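Long-range contact in Tubulin/ftsz, gtpase (Methanosaeta thermophila, PDB 3ZID), which binds GTP and has GTPase activity as a tubulin-like cytoskeletal protein probably involved in archaeal cell shape control: residues A135-E147 against A168-K180. Sequence-based numbering, arbitrary orientation.
Sequences ATIVPIAVLPFRE and ADGMILVDNQYLK. With GDP (guanosine-5'-diphosphate), chain C.
Strands 136-143 and 172-175 pair in parallel across a beta-alpha-beta unit of the tubulin/FtsZ nucleotide-binding domain, Ile140 opposite Ile172 and Val142 opposite Val174, and part of the guanine site lies where the ladder ends. Pro139 O takes the amide of Ile172, Ala141 N gives to Ile172 O and Ala141 O accepts from Val174 N; Leu143 N then meets Val174 O at 2.6 Å, almost straight (175°). Before the ladder, Asp169 turns a carboxylate onto the other strand: its OD2 accepts Ile137 N at 2.7 Å through the anti lone pair, while its OD1 is salt-bridged to Lys222. On one face Ile140 and Ile172 run side by side, CD1 to CD1 at 3.5 Å; on the other, Met171 SD rests against Ala141 CB.

Asn176 reads the base edge: OD1 accepts GDP N2 at 2.9 Å and ND2 donates to GDP N3 at 3.1 Å, so the amide is fixed against flipping. Its CB sits over a face of the Phe145 ring, a CH-pi contact 4.0 Å from the centroid. In Gln177, CG anti to the backbone N (chi1 -174°) and a turn at the next bond (chi2 55°) bring OE1 to Arg146 N; the modelled 2.5 Å is very short and, with Arg146 poorly ordered, doubtful. An alanine here is likely to leave that amide without its acceptor and the guanidinium without the CG over its face.

Helix 150-165 links the two strands; strand 105-111 flanks 136-143 on its other edge, and helix 186-210 packs against Val174 and Asn176, while helix 117-131 meets Ile137 and Pro139.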
# COMPACT_ATOMS: atom_id res chain seq x y z
N ALA A 135 18.75 5.56 2.20
CA ALA A 135 17.39 5.88 1.77
C ALA A 135 16.28 5.40 2.70
O ALA A 135 16.40 4.37 3.37
CB ALA A 135 17.15 5.35 0.36
N THR A 136 15.18 6.15 2.71
CA THR A 136 13.97 5.72 3.37
C THR A 136 13.14 5.03 2.30
O THR A 136 12.79 5.64 1.28
CB THR A 136 13.21 6.91 3.92
OG1 THR A 136 14.01 7.55 4.91
CG2 THR A 136 11.86 6.48 4.51
N ILE A 137 12.87 3.74 2.50
CA ILE A 137 12.17 2.93 1.50
C ILE A 137 10.84 2.46 2.07
O ILE A 137 10.82 1.75 3.06
CB ILE A 137 13.01 1.74 1.06
CG1 ILE A 137 14.39 2.21 0.59
CG2 ILE A 137 12.29 0.96 -0.04
CD1 ILE A 137 15.29 1.12 0.03
N VAL A 138 9.75 2.89 1.44
CA VAL A 138 8.42 2.67 1.99
C VAL A 138 7.52 1.92 1.03
O VAL A 138 7.12 2.44 -0.02
CB VAL A 138 7.76 4.01 2.33
CG1 VAL A 138 6.33 3.80 2.81
CG2 VAL A 138 8.59 4.77 3.36
N PRO A 139 7.19 0.66 1.36
CA PRO A 139 6.18 0.02 0.52
C PRO A 139 4.77 0.55 0.79
O PRO A 139 4.37 0.86 1.93
CB PRO A 139 6.30 -1.47 0.89
CG PRO A 139 6.95 -1.49 2.21
CD PRO A 139 7.86 -0.30 2.25
N ILE A 140 4.02 0.67 -0.29
CA ILE A 140 2.59 0.95 -0.26
C ILE A 140 1.92 -0.35 -0.67
O ILE A 140 1.95 -0.73 -1.84
CB ILE A 140 2.21 2.03 -1.26
CG1 ILE A 140 3.17 3.22 -1.15
CG2 ILE A 140 0.77 2.47 -1.08
CD1 ILE A 140 3.15 3.87 0.21
N ALA A 141 1.33 -1.05 0.31
CA ALA A 141 0.80 -2.40 0.09
C ALA A 141 -0.73 -2.43 -0.01
O ALA A 141 -1.42 -2.18 0.99
CB ALA A 141 1.26 -3.31 1.19
N VAL A 142 -1.26 -2.75 -1.19
CA VAL A 142 -2.70 -2.76 -1.39
C VAL A 142 -3.32 -4.15 -1.13
O VAL A 142 -2.95 -5.12 -1.79
CB VAL A 142 -3.07 -2.29 -2.80
CG1 VAL A 142 -4.56 -2.38 -3.00
CG2 VAL A 142 -2.54 -0.85 -3.04
N LEU A 143 -4.23 -4.23 -0.16
CA LEU A 143 -4.84 -5.50 0.26
C LEU A 143 -6.04 -5.86 -0.59
O LEU A 143 -6.72 -4.96 -1.09
CB LEU A 143 -5.30 -5.42 1.72
CG LEU A 143 -4.25 -4.87 2.67
CD1 LEU A 143 -4.82 -4.74 4.06
CD2 LEU A 143 -3.02 -5.77 2.65
N PRO A 144 -6.34 -7.17 -0.73
CA PRO A 144 -7.42 -7.62 -1.62
C PRO A 144 -8.81 -7.29 -1.11
O PRO A 144 -8.98 -6.96 0.06
CB PRO A 144 -7.22 -9.15 -1.66
CG PRO A 144 -6.58 -9.48 -0.36
CD PRO A 144 -5.67 -8.30 -0.06
N PHE A 145 -9.80 -7.31 -2.01
CA PHE A 145 -11.21 -7.34 -1.60
C PHE A 145 -11.45 -8.62 -0.81
O PHE A 145 -10.86 -9.64 -1.11
CB PHE A 145 -12.12 -7.33 -2.81
CG PHE A 145 -12.04 -6.10 -3.63
CD1 PHE A 145 -12.46 -4.88 -3.11
CD2 PHE A 145 -11.55 -6.15 -4.93
CE1 PHE A 145 -12.39 -3.73 -3.87
CE2 PHE A 145 -11.49 -5.01 -5.71
CZ PHE A 145 -11.91 -3.79 -5.17
N ARG A 146 -12.29 -8.55 0.22
CA ARG A 146 -12.60 -9.69 1.09
C ARG A 146 -12.99 -10.97 0.35
O ARG A 146 -12.49 -12.06 0.64
CB ARG A 146 -13.72 -9.28 2.06
CG ARG A 146 -14.24 -10.35 3.02
CD ARG A 146 -15.25 -9.68 3.94
NE ARG A 146 -14.55 -8.84 4.91
CZ ARG A 146 -15.06 -7.77 5.51
NH1 ARG A 146 -16.29 -7.36 5.22
NH2 ARG A 146 -14.33 -7.09 6.38
N GLU A 147 -13.87 -10.83 -0.64
CA GLU A 147 -14.36 -12.00 -1.34
C GLU A 147 -13.68 -12.15 -2.69
O GLU A 147 -14.24 -12.71 -3.63
CB GLU A 147 -15.88 -11.99 -1.47
CG GLU A 147 -16.61 -12.26 -0.15
CD GLU A 147 -18.09 -11.92 -0.21
OE1 GLU A 147 -18.56 -11.51 -1.29
OE2 GLU A 147 -18.78 -12.06 0.82
N ALA A 168 11.95 -3.08 5.37
CA ALA A 168 11.79 -1.75 4.80
C ALA A 168 11.49 -0.77 5.93
O ALA A 168 11.41 -1.17 7.08
CB ALA A 168 10.68 -1.75 3.79
N ASP A 169 11.31 0.51 5.61
CA ASP A 169 10.93 1.48 6.62
C ASP A 169 9.42 1.56 6.76
O ASP A 169 8.78 2.49 6.28
CB ASP A 169 11.52 2.85 6.30
CG ASP A 169 13.02 2.80 6.16
OD1 ASP A 169 13.71 2.64 7.20
OD2 ASP A 169 13.52 2.88 5.02
N GLY A 170 8.83 0.55 7.37
CA GLY A 170 7.41 0.61 7.59
C GLY A 170 6.70 0.18 6.33
O GLY A 170 7.31 -0.27 5.37
N MET A 171 5.39 0.30 6.36
CA MET A 171 4.60 -0.11 5.23
C MET A 171 3.29 0.63 5.32
O MET A 171 2.68 0.71 6.40
CB MET A 171 4.42 -1.63 5.27
CG MET A 171 3.22 -2.16 4.57
SD MET A 171 3.41 -3.91 4.19
CE MET A 171 4.17 -4.54 5.67
N ILE A 172 2.87 1.23 4.22
CA ILE A 172 1.54 1.84 4.24
C ILE A 172 0.49 0.89 3.70
O ILE A 172 0.52 0.50 2.54
CB ILE A 172 1.50 3.12 3.46
CG1 ILE A 172 2.21 4.22 4.28
CG2 ILE A 172 0.04 3.55 3.24
CD1 ILE A 172 2.90 5.26 3.46
N LEU A 173 -0.47 0.56 4.55
CA LEU A 173 -1.52 -0.39 4.18
C LEU A 173 -2.68 0.31 3.49
O LEU A 173 -3.19 1.29 3.99
CB LEU A 173 -2.04 -1.10 5.43
CG LEU A 173 -1.03 -1.94 6.22
CD1 LEU A 173 -1.68 -2.49 7.48
CD2 LEU A 173 -0.47 -3.08 5.35
N VAL A 174 -3.10 -0.23 2.35
CA VAL A 174 -4.27 0.26 1.64
C VAL A 174 -5.26 -0.91 1.55
O VAL A 174 -4.98 -1.94 0.92
CB VAL A 174 -3.89 0.74 0.21
CG1 VAL A 174 -5.10 1.36 -0.51
CG2 VAL A 174 -2.71 1.72 0.26
N ASP A 175 -6.41 -0.76 2.19
CA ASP A 175 -7.38 -1.85 2.26
C ASP A 175 -8.48 -1.69 1.21
O ASP A 175 -9.40 -0.92 1.40
CB ASP A 175 -7.99 -1.94 3.65
CG ASP A 175 -8.91 -3.15 3.82
OD1 ASP A 175 -9.01 -3.99 2.89
OD2 ASP A 175 -9.50 -3.30 4.91
N ASN A 176 -8.38 -2.43 0.10
CA ASN A 176 -9.38 -2.32 -0.96
C ASN A 176 -10.79 -2.57 -0.43
O ASN A 176 -11.74 -1.94 -0.88
CB ASN A 176 -9.08 -3.31 -2.10
CG ASN A 176 -8.18 -2.73 -3.18
OD1 ASN A 176 -7.75 -1.57 -3.12
ND2 ASN A 176 -7.86 -3.56 -4.19
N GLN A 177 -10.92 -3.48 0.52
CA GLN A 177 -12.24 -3.86 1.02
C GLN A 177 -12.91 -2.71 1.73
O GLN A 177 -14.04 -2.35 1.42
CB GLN A 177 -12.14 -5.08 1.94
CG GLN A 177 -13.50 -5.64 2.39
CD GLN A 177 -14.40 -5.98 1.21
OE1 GLN A 177 -13.99 -6.68 0.28
NE2 GLN A 177 -15.64 -5.49 1.25
N TYR A 178 -12.19 -2.12 2.68
CA TYR A 178 -12.74 -1.02 3.44
C TYR A 178 -13.04 0.16 2.52
O TYR A 178 -14.03 0.88 2.71
CB TYR A 178 -11.75 -0.60 4.52
CG TYR A 178 -12.30 0.49 5.41
CD1 TYR A 178 -13.36 0.24 6.28
CD2 TYR A 178 -11.81 1.80 5.33
CE1 TYR A 178 -13.87 1.24 7.08
CE2 TYR A 178 -12.33 2.81 6.13
CZ TYR A 178 -13.36 2.52 7.00
OH TYR A 178 -13.89 3.51 7.80
N LEU A 179 -12.23 0.33 1.48
CA LEU A 179 -12.35 1.50 0.61
C LEU A 179 -13.30 1.24 -0.55
O LEU A 179 -13.71 2.17 -1.25
CB LEU A 179 -10.98 1.94 0.09
CG LEU A 179 -9.97 2.37 1.17
CD1 LEU A 179 -8.64 2.78 0.55
CD2 LEU A 179 -10.52 3.52 2.02
N LYS A 180 -13.68 -0.03 -0.72
CA LYS A 180 -14.57 -0.50 -1.78
C LYS A 180 -15.84 0.33 -1.91
O LYS A 180 -16.55 0.55 -0.93
CB LYS A 180 -14.98 -1.95 -1.51
CG LYS A 180 -15.81 -2.61 -2.61
CD LYS A 180 -16.26 -3.99 -2.16
CE LYS A 180 -17.34 -3.85 -1.07
NZ LYS A 180 -17.97 -5.14 -0.62
PB GDP C . -0.20 -8.19 -10.76
O1B GDP C . 0.76 -7.65 -9.70
O2B GDP C . -0.17 -7.29 -11.98
O3B GDP C . 0.24 -9.59 -11.12
O3A GDP C . -1.67 -8.30 -10.14
PA GDP C . -2.52 -7.02 -9.65
O1A GDP C . -3.65 -6.75 -10.59
O2A GDP C . -1.67 -5.80 -9.39
O5' GDP C . -3.02 -7.58 -8.25
C5' GDP C . -4.40 -7.88 -8.08
C4' GDP C . -4.85 -7.24 -6.78
O4' GDP C . -4.75 -5.83 -6.92
C3' GDP C . -6.30 -7.57 -6.55
O3' GDP C . -6.52 -7.52 -5.14
C2' GDP C . -7.00 -6.42 -7.23
O2' GDP C . -8.27 -6.20 -6.63
C1' GDP C . -6.06 -5.26 -6.94
N9 GDP C . -6.02 -4.22 -7.96
C8 GDP C . -5.79 -4.37 -9.28
N7 GDP C . -5.76 -3.17 -9.90
C5 GDP C . -5.97 -2.23 -8.95
C6 GDP C . -6.04 -0.77 -8.91
O6 GDP C . -5.93 -0.11 -9.94
N1 GDP C . -6.25 -0.19 -7.73
C2 GDP C . -6.40 -0.89 -6.59
N2 GDP C . -6.62 -0.21 -5.45
N3 GDP C . -6.34 -2.24 -6.54
C4 GDP C . -6.12 -2.94 -7.67
O HOH W 1 -14.85 -8.86 -2.06